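Local coordinates for Azi13 (Streptomyces sahachiroi, PDB 5HMB), which probably hydrolyses an aromatic acyl thioester as a hotdog-fold thioesterase of the PaaI family, acting in naphthoate formation during azinomycin biosynthesis, at residues Ser111-Asp116 against Val122-Val127; Glu57-Ala62 against Ser96-Val101. All coordinates share one frame; numbering follows the deposited sequence.

Contact 1 (Ser111-Asp116 against Val122-Val127); sequences SVETVD and VARGQV
Q126 reaches across to S111, its NE2 donating to OG at 3.1 Å along a rather bent path, with the hydroxyl tilted out of the amide plane. The chain of Q126 folds back at its second torsion (chi2 -67°), which brings the carboxamide over S111 and lays NE2 above the centre of one face of the R124 guanidinium, 3.2 Å from its plane. R124 itself is extended from CG to NE and runs alongside E113, the two side chains pointing the same way; CG of E113 packs on CD of R124 at 3.9 Å. Their opposite charges probably attract only weakly, E113 OE2 staying 4.1 Å from R124 NE, beyond a salt bridge, with the two planes 61° apart. All four side chains share one face of the antiparallel hairpin formed by strands 107-115 and 121-133, part of the curved sheet of the hotdog fold. Backbone bonds join V112 to G125 in both directions, V112 N to G125 O being 2.8 Å, and T114 N is bound to A123 O. At T114 a classic beta bulge breaks the pairing, V122 and A123 both facing this residue: T114 O accepts from V122 N at 2.8 Å and from A123 N at 3.3 Å. On the other face T114 CB meets A123 CB at 4.3 Å, while T114 OG1 binds S96 of strand 93-100. Farther out, Q126 OE1 accepts from R124 NH1 of the second subunit, R124 NH1 returns the bond to Q126 OE1 of that subunit, and R124 NH2 lies close to its like-charged counterpart there. An alanine in place of Q126 is likely to leave S111 OG without its donor and R124 NH1 of the second subunit without its acceptor, and to uncover one face of the R124 guanidinium.

Contact 2 (Glu57-Ala62 against Ser96-Val101); sequences ESVASA and STALPV
Helix 49-68 is the central helix of the hotdog fold, and here one of its turns rests against strand 93-100 of the sheet that wraps it. V59 makes most of the contact, its two methyls set along the helix-facing side of the strand, one at A98, the other at S96. CG1, anti to the backbone N (chi1 -179°), packs on CB of A98 at 3.7 Å and also lies 3.8 Å from the carbonyl oxygen of S96. The other methyl, CG2, is directed to the S96 side chain and meets its CB at 3.9 Å. At A60 the two backbones come nearest, their CA atoms 5.3 Å apart, and A60 CA stands 3.9 Å from A98 CB. With an alanine on each segment, the short segment axes come within 7.6 Å and cross at -44°. No hydrogen bond links helix and strand here, so the join is one of apolar packing between buried residues. The hydroxyl of S96 is engaged by W34 NE1 as well as T114. Around this core, A30 and A32 of strand 29-35 also touch V59, while W110 and V127 border A60. On another side of the helix, S58 OG bonds to A54 O and to H48 NE2 of the third subunit. A long helix held by apolar side chains in the concave side of a curled antiparallel sheet is the defining feature of the hotdog fold.

In the fold
Strand 93-100 lies beside strand 107-115 in the same sheet, so contact 2 continues directly into contact 1, their centres about 9 Å apart. The backbones are probably hydrogen-bonded from S111 O to L99 N at 2.7 Å, and the side chains from T114 OG1 to S96 OG at 2.8 Å. V112 bridges the two by packing: its CG2 lies 3.6 Å from A98 CB and 3.7 Å from A60 CB. The helix thus covers the V112 face of the hairpin. In hotdog thioesterases the active site lies between subunits by the central helix, and E57, packed on F83 of the third subunit, and S58 probably border it; contact 1 faces the second subunit instead, through R124 and Q126.

Contact 1 (Ser111-Asp116 against Val122-Val127)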
loop_
_atom_site.group_PDB
_atom_site.type_symbol
_atom_site.label_atom_id
_atom_site.label_comp_id
_atom_site.label_asym_id
_atom_site.label_seq_id
_atom_site.Cartn_x
_atom_site.Cartn_y
_atom_site.Cartn_z
ATOM N N SER A 111 4.422 -5.731 10.839
ATOM C CA SER A 111 5.274 -4.643 10.372
ATOM C C SER A 111 6.727 -5.059 10.538
ATOM O O SER A 111 7.145 -5.450 11.632
ATOM C CB SER A 111 4.990 -3.357 11.155
ATOM O OG SER A 111 5.921 -2.345 10.834
ATOM N N VAL A 112 7.494 -4.989 9.459
ATOM C CA VAL A 112 8.872 -5.457 9.450
ATOM C C VAL A 112 9.769 -4.270 9.142
ATOM O O VAL A 112 9.619 -3.632 8.089
ATOM C CB VAL A 112 9.088 -6.579 8.426
ATOM C CG1 VAL A 112 10.498 -7.085 8.497
ATOM C CG2 VAL A 112 8.097 -7.702 8.653
ATOM N N GLU A 113 10.697 -3.976 10.046
ATOM C CA GLU A 113 11.715 -2.951 9.810
ATOM C C GLU A 113 13.067 -3.609 9.578
ATOM O O GLU A 113 13.462 -4.520 10.317
ATOM C CB GLU A 113 11.818 -1.968 10.980
ATOM C CG GLU A 113 10.538 -1.206 11.268
ATOM C CD GLU A 113 10.699 -0.234 12.408
ATOM O OE1 GLU A 113 11.828 -0.133 12.930
ATOM O OE2 GLU A 113 9.700 0.413 12.787
ATOM N N THR A 114 13.763 -3.162 8.542
ATOM C CA THR A 114 15.110 -3.609 8.236
ATOM C C THR A 114 16.063 -2.457 8.523
ATOM O O THR A 114 15.953 -1.399 7.889
ATOM C CB THR A 114 15.221 -4.027 6.772
ATOM O OG1 THR A 114 14.393 -5.168 6.524
ATOM C CG2 THR A 114 16.656 -4.352 6.420
ATOM N N VAL A 115 17.002 -2.662 9.461
ATOM C CA VAL A 115 17.940 -1.614 9.876
ATOM C C VAL A 115 19.386 -2.064 9.665
ATOM O O VAL A 115 19.699 -3.260 9.615
ATOM C CB VAL A 115 17.736 -1.202 11.349
ATOM C CG1 VAL A 115 16.306 -0.767 11.599
ATOM C CG2 VAL A 115 18.098 -2.353 12.264
ATOM N N ASP A 116 20.285 -1.085 9.586
ATOM C CA ASP A 116 21.707 -1.398 9.542
ATOM C C ASP A 116 22.295 -1.394 10.954
ATOM O O ASP A 116 21.583 -1.253 11.955
ATOM C CB ASP A 116 22.463 -0.448 8.605
ATOM C CG ASP A 116 22.446 1.023 9.056
ATOM O OD1 ASP A 116 22.172 1.354 10.235
ATOM O OD2 ASP A 116 22.739 1.866 8.185
ATOM N N VAL A 122 16.609 1.103 6.768
ATOM C CA VAL A 122 16.863 0.927 5.340
ATOM C C VAL A 122 15.584 0.609 4.568
ATOM O O VAL A 122 15.416 1.038 3.425
ATOM C CB VAL A 122 17.916 -0.185 5.154
ATOM C CG1 VAL A 122 18.176 -0.459 3.672
ATOM C CG2 VAL A 122 19.202 0.190 5.882
ATOM N N ALA A 123 14.694 -0.193 5.140
ATOM C CA ALA A 123 13.466 -0.562 4.454
ATOM C C ALA A 123 12.452 -0.940 5.512
ATOM O O ALA A 123 12.814 -1.277 6.641
ATOM C CB ALA A 123 13.685 -1.716 3.468
ATOM N N ARG A 124 11.171 -0.861 5.145
ATOM C CA ARG A 124 10.098 -1.210 6.066
ATOM C C ARG A 124 8.918 -1.718 5.254
ATOM O O ARG A 124 8.599 -1.146 4.203
ATOM C CB ARG A 124 9.665 -0.021 6.929
ATOM C CG ARG A 124 8.413 -0.250 7.806
ATOM C CD ARG A 124 8.355 0.900 8.801
ATOM N NE ARG A 124 7.166 0.949 9.651
ATOM C CZ ARG A 124 6.017 1.518 9.290
ATOM N NH1 ARG A 124 5.890 2.047 8.069
ATOM N NH2 ARG A 124 4.993 1.551 10.135
ATOM N N GLY A 125 8.294 -2.792 5.727
ATOM C CA GLY A 125 7.181 -3.395 5.008
ATOM C C GLY A 125 6.060 -3.843 5.929
ATOM O O GLY A 125 6.290 -4.270 7.064
ATOM N N GLN A 126 4.834 -3.757 5.411
ATOM C CA GLN A 126 3.638 -4.251 6.082
ATOM C C GLN A 126 3.125 -5.460 5.318
ATOM O O GLN A 126 2.954 -5.390 4.099
ATOM C CB GLN A 126 2.543 -3.184 6.135
ATOM C CG GLN A 126 3.047 -1.810 6.519
ATOM C CD GLN A 126 3.545 -1.766 7.950
ATOM O OE1 GLN A 126 2.843 -2.204 8.866
ATOM N NE2 GLN A 126 4.766 -1.252 8.152
ATOM N N VAL A 127 2.863 -6.554 6.032
ATOM C CA VAL A 127 2.511 -7.833 5.426
ATOM C C VAL A 127 1.169 -8.292 5.995
ATOM O O VAL A 127 1.019 -8.465 7.215
ATOM C CB VAL A 127 3.598 -8.895 5.653
ATOM C CG1 VAL A 127 3.152 -10.239 5.125
ATOM C CG2 VAL A 127 4.852 -8.489 4.950
#

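Contact 2 (Glu57-Ala62 against Ser96-Val101)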
loop_
_atom_site.group_PDB
_atom_site.type_symbol
_atom_site.label_atom_id
_atom_site.label_comp_id
_atom_site.label_asym_id
_atom_site.label_seq_id
_atom_site.Cartn_x
_atom_site.Cartn_y
_atom_site.Cartn_z
ATOM N N GLU A 57 8.580 -10.289 3.632
ATOM C CA GLU A 57 7.644 -11.406 3.560
ATOM C C GLU A 57 8.105 -12.559 4.448
ATOM O O GLU A 57 7.334 -13.064 5.278
ATOM C CB GLU A 57 7.472 -11.852 2.101
ATOM C CG GLU A 57 6.272 -12.817 1.912
ATOM C CD GLU A 57 4.929 -12.096 2.022
ATOM O OE1 GLU A 57 4.876 -10.884 1.716
ATOM O OE2 GLU A 57 3.928 -12.730 2.409
ATOM N N SER A 58 9.379 -12.956 4.326
ATOM C CA SER A 58 9.905 -14.091 5.095
ATOM C C SER A 58 9.804 -13.854 6.598
ATOM O O SER A 58 9.384 -14.742 7.351
ATOM C CB SER A 58 11.370 -14.356 4.730
ATOM O OG SER A 58 11.577 -14.587 3.351
ATOM N N VAL A 59 10.248 -12.685 7.073
ATOM C CA VAL A 59 10.321 -12.491 8.518
ATOM C C VAL A 59 8.917 -12.377 9.113
ATOM O O VAL A 59 8.630 -12.928 10.187
ATOM C CB VAL A 59 11.203 -11.278 8.872
ATOM C CG1 VAL A 59 11.284 -11.133 10.374
ATOM C CG2 VAL A 59 12.621 -11.436 8.293
ATOM N N ALA A 60 8.014 -11.682 8.427
ATOM C CA ALA A 60 6.643 -11.599 8.917
ATOM C C ALA A 60 5.949 -12.967 8.871
ATOM O O ALA A 60 5.242 -13.341 9.818
ATOM C CB ALA A 60 5.867 -10.554 8.113
ATOM N N SER A 61 6.148 -13.737 7.793
ATOM C CA SER A 61 5.486 -15.043 7.698
ATOM C C SER A 61 5.952 -15.972 8.803
ATOM O O SER A 61 5.153 -16.745 9.351
ATOM C CB SER A 61 5.755 -15.708 6.344
ATOM O OG SER A 61 4.939 -15.177 5.316
ATOM N N ALA A 62 7.251 -15.938 9.116
ATOM C CA ALA A 62 7.766 -16.746 10.216
ATOM C C ALA A 62 7.047 -16.413 11.508
ATOM O O ALA A 62 6.644 -17.309 12.254
ATOM C CB ALA A 62 9.272 -16.529 10.385
ATOM N N SER A 96 16.345 -7.538 10.417
ATOM C CA SER A 96 14.929 -7.364 10.100
ATOM C C SER A 96 14.057 -7.874 11.235
ATOM O O SER A 96 14.148 -9.048 11.620
ATOM C CB SER A 96 14.569 -8.072 8.801
ATOM O OG SER A 96 15.347 -7.537 7.747
ATOM N N THR A 97 13.180 -7.009 11.734
ATOM C CA THR A 97 12.349 -7.318 12.893
ATOM C C THR A 97 10.884 -7.157 12.527
ATOM O O THR A 97 10.460 -6.074 12.107
ATOM C CB THR A 97 12.713 -6.406 14.059
ATOM O OG1 THR A 97 14.099 -6.595 14.361
ATOM C CG2 THR A 97 11.865 -6.721 15.270
ATOM N N ALA A 98 10.119 -8.234 12.683
ATOM C CA ALA A 98 8.688 -8.234 12.436
ATOM C C ALA A 98 7.946 -8.047 13.749
ATOM O O ALA A 98 8.151 -8.817 14.699
ATOM C CB ALA A 98 8.261 -9.544 11.766
ATOM N N LEU A 99 7.078 -7.038 13.796
ATOM C CA LEU A 99 6.263 -6.814 14.977
ATOM C C LEU A 99 4.789 -6.865 14.624
ATOM O O LEU A 99 4.391 -6.452 13.529
ATOM C CB LEU A 99 6.567 -5.468 15.630
ATOM C CG LEU A 99 7.981 -5.375 16.184
ATOM C CD1 LEU A 99 8.238 -3.974 16.751
ATOM C CD2 LEU A 99 8.182 -6.471 17.231
ATOM N N PRO A 100 3.952 -7.356 15.537
ATOM C CA PRO A 100 2.543 -7.553 15.201
ATOM C C PRO A 100 1.814 -6.227 15.188
ATOM O O PRO A 100 2.048 -5.361 16.033
ATOM C CB PRO A 100 2.032 -8.467 16.325
ATOM C CG PRO A 100 2.889 -8.087 17.500
ATOM C CD PRO A 100 4.245 -7.717 16.939
ATOM N N VAL A 101 0.941 -6.066 14.200
ATOM C CA VAL A 101 0.007 -4.955 14.163
ATOM C C VAL A 101 -1.395 -5.412 14.529
ATOM O O VAL A 101 -2.061 -4.772 15.340
ATOM C CB VAL A 101 0.015 -4.277 12.775
ATOM C CG1 VAL A 101 -1.106 -3.253 12.701
ATOM C CG2 VAL A 101 1.377 -3.646 12.469
#